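PDB 5YL7: pseudoalteromonas arctica PAMC 21717 from Pseudoalteromonas arctica, which probably hydrolyses peptide bonds as a cold-active, calcium-binding serine protease of the subtilase family from a psychrophilic bacterium. Local coordinates for residues Val195-Ala200 with Met282-Val287; Ser33-Ala38 with Pro164-Asn169. All coordinates share one frame; numbering follows the deposited sequence.

Contact 1. Residues Val195-Ala200 with Met282-Val287; sequences VVVIAA and MAAPHV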
ATOM      1  N   VAL A 195      -1.776   2.217 -12.834  1.00  4.85           N
ATOM      2  CA  VAL A 195      -0.984   1.043 -12.463  1.00  4.98           C
ATOM      3  C   VAL A 195      -1.465   0.490 -11.136  1.00  4.60           C
ATOM      4  O   VAL A 195      -1.825   1.253 -10.231  1.00  5.62           O
ATOM      5  CB  VAL A 195       0.522   1.360 -12.496  1.00  5.36           C
ATOM      6  CG1 VAL A 195       0.938   2.311 -11.398  1.00  5.19           C
ATOM      7  CG2 VAL A 195       1.392   0.102 -12.449  1.00  6.03           C
ATOM      8  N   VAL A 196      -1.446  -0.834 -11.020  1.00  4.53           N
ATOM      9  CA  VAL A 196      -2.028  -1.525  -9.862  1.00  4.21           C
ATOM     10  C   VAL A 196      -0.924  -2.274  -9.124  1.00  4.45           C
ATOM     11  O   VAL A 196      -0.349  -3.187  -9.729  1.00  5.39           O
ATOM     12  CB  VAL A 196      -3.163  -2.445 -10.302  1.00  5.29           C
ATOM     13  CG1 VAL A 196      -3.787  -3.085  -9.072  1.00  6.35           C
ATOM     14  CG2 VAL A 196      -4.238  -1.664 -11.031  1.00  6.01           C
ATOM     15  N   VAL A 197      -0.671  -1.915  -7.878  1.00  4.34           N
ATOM     16  CA  VAL A 197       0.375  -2.505  -7.059  1.00  4.59           C
ATOM     17  C   VAL A 197      -0.249  -3.247  -5.929  1.00  4.76           C
ATOM     18  O   VAL A 197      -1.095  -2.703  -5.227  1.00  5.14           O
ATOM     19  CB  VAL A 197       1.301  -1.350  -6.542  1.00  5.11           C
ATOM     20  CG1 VAL A 197       2.429  -1.950  -5.679  1.00  5.87           C
ATOM     21  CG2 VAL A 197       1.916  -0.580  -7.712  1.00  5.16           C
ATOM     22  N   ILE A 198       0.200  -4.514  -5.711  1.00  4.82           N
ATOM     23  CA  ILE A 198      -0.481  -5.435  -4.819  1.00  4.74           C
ATOM     24  C   ILE A 198       0.514  -6.175  -3.947  1.00  4.76           C
ATOM     25  O   ILE A 198       1.618  -6.553  -4.369  1.00  5.59           O
ATOM     26  CB  ILE A 198      -1.326  -6.456  -5.608  1.00  5.53           C
ATOM     27  CG1 ILE A 198      -2.293  -5.683  -6.529  1.00  6.38           C
ATOM     28  CG2 ILE A 198      -2.071  -7.374  -4.640  1.00  6.17           C
ATOM     29  CD1 ILE A 198      -3.214  -6.536  -7.373  1.00  8.49           C
ATOM     30  N   ALA A 199       0.138  -6.325  -2.666  1.00  3.87           N
ATOM     31  CA  ALA A 199       0.860  -7.198  -1.733  1.00  4.28           C
ATOM     32  C   ALA A 199       0.683  -8.648  -2.064  1.00  5.13           C
ATOM     33  O   ALA A 199      -0.435  -9.146  -2.196  1.00  6.40           O
ATOM     34  CB  ALA A 199       0.400  -6.957  -0.351  1.00  4.63           C
ATOM     35  N   ALA A 200       1.796  -9.414  -2.100  1.00  4.82           N
ATOM     36  CA  ALA A 200       1.693 -10.870  -2.527  1.00  5.48           C
ATOM     37  C   ALA A 200       1.157 -11.713  -1.487  1.00  5.48           C
ATOM     38  O   ALA A 200       0.769 -12.916  -1.828  1.00  6.87           O
ATOM     39  CB  ALA A 200       3.046 -11.356  -2.928  1.00  5.99           C
ATOM     40  N   MET A 282       3.154  -3.787   3.835  1.00  4.53           N
ATOM     41  CA  MET A 282       4.074  -2.690   4.085  1.00  4.60           C
ATOM     42  C   MET A 282       5.024  -2.550   2.938  1.00  4.42           C
ATOM     43  O   MET A 282       5.492  -1.443   2.630  1.00  4.90           O
ATOM     44  CB  MET A 282       4.827  -2.869   5.390  1.00  5.54           C
ATOM     45  CG  MET A 282       4.088  -2.527   6.713  1.00  6.06           C
ATOM     46  SD  MET A 282       2.662  -3.552   7.096  1.00  7.11           S
ATOM     47  CE  MET A 282       1.342  -2.445   6.636  1.00  6.70           C
ATOM     48  N   ALA A 283       5.337  -3.658   2.257  1.00  4.26           N
ATOM     49  CA  ALA A 283       6.203  -3.612   1.059  1.00  4.30           C
ATOM     50  C   ALA A 283       5.499  -2.950  -0.111  1.00  4.07           C
ATOM     51  O   ALA A 283       6.073  -2.105  -0.817  1.00  4.72           O
ATOM     52  CB  ALA A 283       6.618  -5.051   0.727  1.00  4.51           C
ATOM     53  N   ALA A 284       4.250  -3.314  -0.364  1.00  4.26           N
ATOM     54  CA  ALA A 284       3.483  -2.737  -1.489  1.00  3.99           C
ATOM     55  C   ALA A 284       3.471  -1.220  -1.540  1.00  3.40           C
ATOM     56  O   ALA A 284       3.761  -0.692  -2.623  1.00  4.12           O
ATOM     57  CB  ALA A 284       2.077  -3.348  -1.542  1.00  4.75           C
ATOM     58  N   PRO A 285       3.217  -0.526  -0.460  1.00  4.14           N
ATOM     59  CA  PRO A 285       3.142   1.000  -0.579  1.00  4.11           C
ATOM     60  C   PRO A 285       4.500   1.573  -0.837  1.00  4.30           C
ATOM     61  O   PRO A 285       4.549   2.699  -1.367  1.00  4.78           O
ATOM     62  CB  PRO A 285       2.514   1.424   0.727  1.00  4.43           C
ATOM     63  CG  PRO A 285       2.783   0.247   1.655  1.00  4.52           C
ATOM     64  CD  PRO A 285       2.585  -0.935   0.820  1.00  4.12           C
ATOM     65  N   HIS A 286       5.600   0.922  -0.493  1.00  3.88           N
ATOM     66  CA  HIS A 286       6.909   1.395  -0.981  1.00  4.05           C
ATOM     67  C   HIS A 286       6.915   1.404  -2.468  1.00  4.41           C
ATOM     68  O   HIS A 286       7.404   2.372  -3.132  1.00  4.90           O
ATOM     69  CB  HIS A 286       8.043   0.554  -0.417  1.00  4.56           C
ATOM     70  CG  HIS A 286       8.382   0.768   1.043  1.00  4.37           C
ATOM     71  ND1 HIS A 286       7.798   0.092   2.077  1.00  4.90           N
ATOM     72  CD2 HIS A 286       9.297   1.619   1.631  1.00  4.45           C
ATOM     73  CE1 HIS A 286       8.358   0.533   3.204  1.00  4.96           C
ATOM     74  NE2 HIS A 286       9.277   1.436   2.969  1.00  4.94           N
ATOM     75  N   VAL A 287       6.460   0.320  -3.095  1.00  4.38           N
ATOM     76  CA  VAL A 287       6.438   0.212  -4.542  1.00  4.18           C
ATOM     77  C   VAL A 287       5.407   1.180  -5.172  1.00  4.19           C
ATOM     78  O   VAL A 287       5.738   1.797  -6.202  1.00  4.84           O
ATOM     79  CB  VAL A 287       6.200  -1.233  -4.964  1.00  4.27           C
ATOM     80  CG1 VAL A 287       6.141  -1.403  -6.477  1.00  4.08           C
ATOM     81  CG2 VAL A 287       7.220  -2.112  -4.337  1.00  4.77           C
TER

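Contact 2. Residues Ser33-Ala38 with Pro164-Asn169; sequences SGVVVA and PADVIN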
ATOM      1  N   SER A  33       5.133  14.875  -6.832  1.00  8.64           N
ATOM      2  CA  SER A  33       4.268  16.094  -7.075  1.00  8.81           C
ATOM      3  C   SER A  33       3.350  15.905  -8.259  1.00  8.13           C
ATOM      4  O   SER A  33       3.773  15.469  -9.316  1.00  8.96           O
ATOM      5  CB  SER A  33       5.163  17.245  -7.461  1.00 12.43           C
ATOM      6  OG  SER A  33       6.062  17.550  -6.460  1.00 18.67           O
ATOM      7  N   GLY A  34       2.040  16.177  -8.049  1.00  9.03           N
ATOM      8  CA  GLY A  34       1.072  16.100  -9.093  1.00  8.95           C
ATOM      9  C   GLY A  34       0.460  14.705  -9.303  1.00  9.71           C
ATOM     10  O   GLY A  34      -0.402  14.566 -10.181  1.00 13.25           O
ATOM     11  N   VAL A  35       0.906  13.734  -8.561  1.00  7.04           N
ATOM     12  CA  VAL A  35       0.449  12.344  -8.744  1.00  6.59           C
ATOM     13  C   VAL A  35      -0.504  11.972  -7.629  1.00  5.90           C
ATOM     14  O   VAL A  35      -0.411  12.451  -6.506  1.00  6.63           O
ATOM     15  CB  VAL A  35       1.714  11.427  -8.751  1.00  6.55           C
ATOM     16  CG1 VAL A  35       1.297  10.012  -8.979  1.00  6.59           C
ATOM     17  CG2 VAL A  35       2.691  11.881  -9.804  1.00  7.05           C
ATOM     18  N   VAL A  36      -1.477  11.111  -7.999  1.00  6.26           N
ATOM     19  CA  VAL A  36      -2.505  10.639  -7.087  1.00  5.59           C
ATOM     20  C   VAL A  36      -2.386   9.122  -6.919  1.00  5.10           C
ATOM     21  O   VAL A  36      -2.347   8.388  -7.919  1.00  5.94           O
ATOM     22  CB  VAL A  36      -3.908  11.027  -7.581  1.00  5.91           C
ATOM     23  CG1 VAL A  36      -4.996  10.443  -6.702  1.00  6.80           C
ATOM     24  CG2 VAL A  36      -4.041  12.535  -7.626  1.00  7.85           C
ATOM     25  N   VAL A  37      -2.332   8.701  -5.658  1.00  5.15           N
ATOM     26  CA  VAL A  37      -2.315   7.287  -5.290  1.00  4.96           C
ATOM     27  C   VAL A  37      -3.548   6.947  -4.558  1.00  4.28           C
ATOM     28  O   VAL A  37      -3.826   7.527  -3.503  1.00  5.67           O
ATOM     29  CB  VAL A  37      -1.030   6.913  -4.467  1.00  4.92           C
ATOM     30  CG1 VAL A  37      -1.021   5.421  -4.146  1.00  5.35           C
ATOM     31  CG2 VAL A  37       0.247   7.354  -5.164  1.00  5.54           C
ATOM     32  N   ALA A  38      -4.329   5.966  -5.036  1.00  4.23           N
ATOM     33  CA  ALA A  38      -5.494   5.456  -4.292  1.00  4.73           C
ATOM     34  C   ALA A  38      -5.038   4.309  -3.408  1.00  4.88           C
ATOM     35  O   ALA A  38      -4.405   3.369  -3.894  1.00  5.94           O
ATOM     36  CB  ALA A  38      -6.595   5.090  -5.259  1.00  5.18           C
ATOM     37  N   PRO A 164      -9.115  11.023 -10.079  1.00  8.09           N
ATOM     38  CA  PRO A 164      -8.697   9.713 -10.569  1.00  8.05           C
ATOM     39  C   PRO A 164      -7.227   9.479 -10.271  1.00  8.11           C
ATOM     40  O   PRO A 164      -6.387  10.348 -10.360  1.00  9.63           O
ATOM     41  CB  PRO A 164      -8.969   9.709 -12.078  1.00  9.35           C
ATOM     42  CG  PRO A 164      -9.134  11.188 -12.362  1.00 12.40           C
ATOM     43  CD  PRO A 164      -9.593  11.903 -11.155  1.00  9.88           C
ATOM     44  N   ALA A 165      -6.923   8.216  -9.917  1.00  6.52           N
ATOM     45  CA  ALA A 165      -5.581   7.822  -9.470  1.00  6.89           C
ATOM     46  C   ALA A 165      -4.663   7.428 -10.582  1.00  6.17           C
ATOM     47  O   ALA A 165      -5.079   6.760 -11.524  1.00  8.08           O
ATOM     48  CB  ALA A 165      -5.649   6.752  -8.414  1.00  7.79           C
ATOM     49  N   ASP A 166      -3.416   7.775 -10.461  1.00  6.20           N
ATOM     50  CA  ASP A 166      -2.345   7.247 -11.278  1.00  7.07           C
ATOM     51  C   ASP A 166      -1.854   5.860 -10.865  1.00  5.70           C
ATOM     52  O   ASP A 166      -1.408   5.067 -11.658  1.00  6.23           O
ATOM     53  CB  ASP A 166      -1.160   8.230 -11.230  1.00  7.30           C
ATOM     54  CG  ASP A 166      -1.542   9.621 -11.619  1.00  9.17           C
ATOM     55  OD1 ASP A 166      -1.781   9.786 -12.818  1.00 17.07           O
ATOM     56  OD2 ASP A 166      -1.714  10.538 -10.828  1.00  9.61           O
ATOM     57  N   VAL A 167      -2.014   5.616  -9.560  1.00  5.22           N
ATOM     58  CA  VAL A 167      -1.470   4.375  -8.935  1.00  4.86           C
ATOM     59  C   VAL A 167      -2.571   3.877  -7.972  1.00  4.39           C
ATOM     60  O   VAL A 167      -3.132   4.702  -7.248  1.00  5.00           O
ATOM     61  CB  VAL A 167      -0.200   4.662  -8.158  1.00  5.44           C
ATOM     62  CG1 VAL A 167       0.343   3.404  -7.492  1.00  5.58           C
ATOM     63  CG2 VAL A 167       0.826   5.360  -8.983  1.00  5.71           C
ATOM     64  N   ILE A 168      -2.808   2.578  -7.959  1.00  4.37           N
ATOM     65  CA  ILE A 168      -3.625   1.916  -6.909  1.00  4.71           C
ATOM     66  C   ILE A 168      -2.686   1.090  -6.099  1.00  4.92           C
ATOM     67  O   ILE A 168      -1.860   0.310  -6.632  1.00  5.78           O
ATOM     68  CB  ILE A 168      -4.711   1.066  -7.528  1.00  4.98           C
ATOM     69  CG1 ILE A 168      -5.885   1.981  -8.018  1.00  5.71           C
ATOM     70  CG2 ILE A 168      -5.213  -0.013  -6.633  1.00  5.58           C
ATOM     71  CD1 ILE A 168      -6.810   1.281  -8.963  1.00  6.80           C
ATOM     72  N   ASN A 169      -2.830   1.162  -4.781  1.00  4.41           N
ATOM     73  CA  ASN A 169      -2.201   0.227  -3.819  1.00  4.61           C
ATOM     74  C   ASN A 169      -3.232  -0.643  -3.178  1.00  4.48           C
ATOM     75  O   ASN A 169      -4.212  -0.143  -2.598  1.00  5.42           O
ATOM     76  CB  ASN A 169      -1.414   1.025  -2.752  1.00  4.81           C
ATOM     77  CG  ASN A 169      -0.633   0.121  -1.856  1.00  4.91           C
ATOM     78  OD1 ASN A 169       0.519  -0.204  -2.141  1.00  6.33           O
ATOM     79  ND2 ASN A 169      -1.282  -0.385  -0.763  1.00  5.67           N
TER
HETATM   80  O   HOH W   1      -2.540  13.082 -11.380  1.00 25.77           O

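Contact 1. Residues Val195-Ala200 with Met282-Val287
Val197 and Ala284 bring strand 195-199 against helix 280-297, with Val287 one turn further along the helix. The CG1 methyl of Val197 does most of the touching: it lies 3.6 Å from the carbonyl O of Ala284 and 3.8 Å from CG1 of Val287. With CG1 anti to the backbone N (chi1 -180°), Val197 holds that methyl between the two. The small Ala284 lets the backbones close in. Its CB comes over the strand backbone, 3.7 Å from Ala199 N and 4.0 Å from Ile198 C, and its CA is only 5.2 Å from that of Ala199. The methyls of Ala199 and Ala284 are a looser pair, CB to CB 4.2 Å. No hydrogen bond joins the segments; methyls in van der Waals contact with each other and with backbone atoms hold them, strand and helix running nearly antiparallel at 159°.

Behind this first shell, Pro285 has no N-H to give to the preceding turn, and the helix kinks there. The next residue reaches back along the helix: His286 ND1 donates to Met282 O at 2.8 Å, with the acceptor close to the ring plane. Its NE2 is hydrogen-bonded to His13, whose ring stands nearly perpendicular to it, so the imidazole is held at both nitrogens.

Further out, Val221 of the adjoining strand 219-224 touches Val197, Ala283 and Val287, closing one flank, and Asn169 of strand 167-170 meets Ala284 and Pro285 on the other. Met282, Pro285 and His286 back onto helix 100-109. Ile198 faces away from the helix, onto Pro212 and the calcium-site residue Val218. The helix thus runs along strand 195-199 on one side of the parallel sheet of a subtilase domain, its early turns close to the probable Ser-His-Asp triad.

Contact 2. Residues Ser33-Ala38 with Pro164-Asn169
Pro164 meets Val36 through its carbonyl, whose O lies 3.8 Å from Val36 CB. Ala165 turns its methyl onto that of Ala38, CB to CB 3.7 Å, and also touches Val36 CG1. At Asp166, just before the strand begins, Val36 O accepts two successive N-H groups, from Asp166 N at 2.8 Å and Val167 N at 3.2 Å. The aspartate side chain swings back with CG beside its own backbone N (chi1 -55°), carrying OD2 to Val36 N at 2.9 Å in a nearly straight bond that uses the anti lone pair. A water bridges the same OD2 to Gly34 O, while Val35 CG1 packs obliquely against OD2 and CB of Asp166. With an alanine here, Val36 N is likely to lose its carboxylate partner and the water one of its contacts, leaving the start of the pairing less firmly held. From Val167 on the pairing is regular and parallel: Val167 O takes the N-H of Ala38 at 2.8 Å, and the side chains of Val37 and Val167 lie side by side. Ile168 CG1 lies alongside the Ala38 methyl, then Asn169 N reaches Ala38 O at 2.9 Å. The sheet face bearing Val37 looks toward helix 100-109, whereas Ala38 and Ile168 pack on helix 140-150. Strand 126-131 borders 36-41 on its far edge, and Lys295 of helix 280-297 touches Asp166.

How the contacts relate
The centres of the two contacts lie about 13 Å apart, and both belong to the parallel sheet of the subtilase domain. Contact 2 pairs strands 36-41 and 167-170 within it; contact 1 lays helix 280-297 on the next strand, 195-199. Strand 167-170 is the shared border, where Ile168 N and O probably bond to Val195 O and Val197 N, each at 2.8 Å. In sequence they come one after the other, contact 2 closing before contact 1 opens. Helix 280-297 reaches both, touching Val35, Asp166 and Asn169 as well as Val197, and so unites early and late parts of the chain in one core near the probable Ser-His-Asp triad.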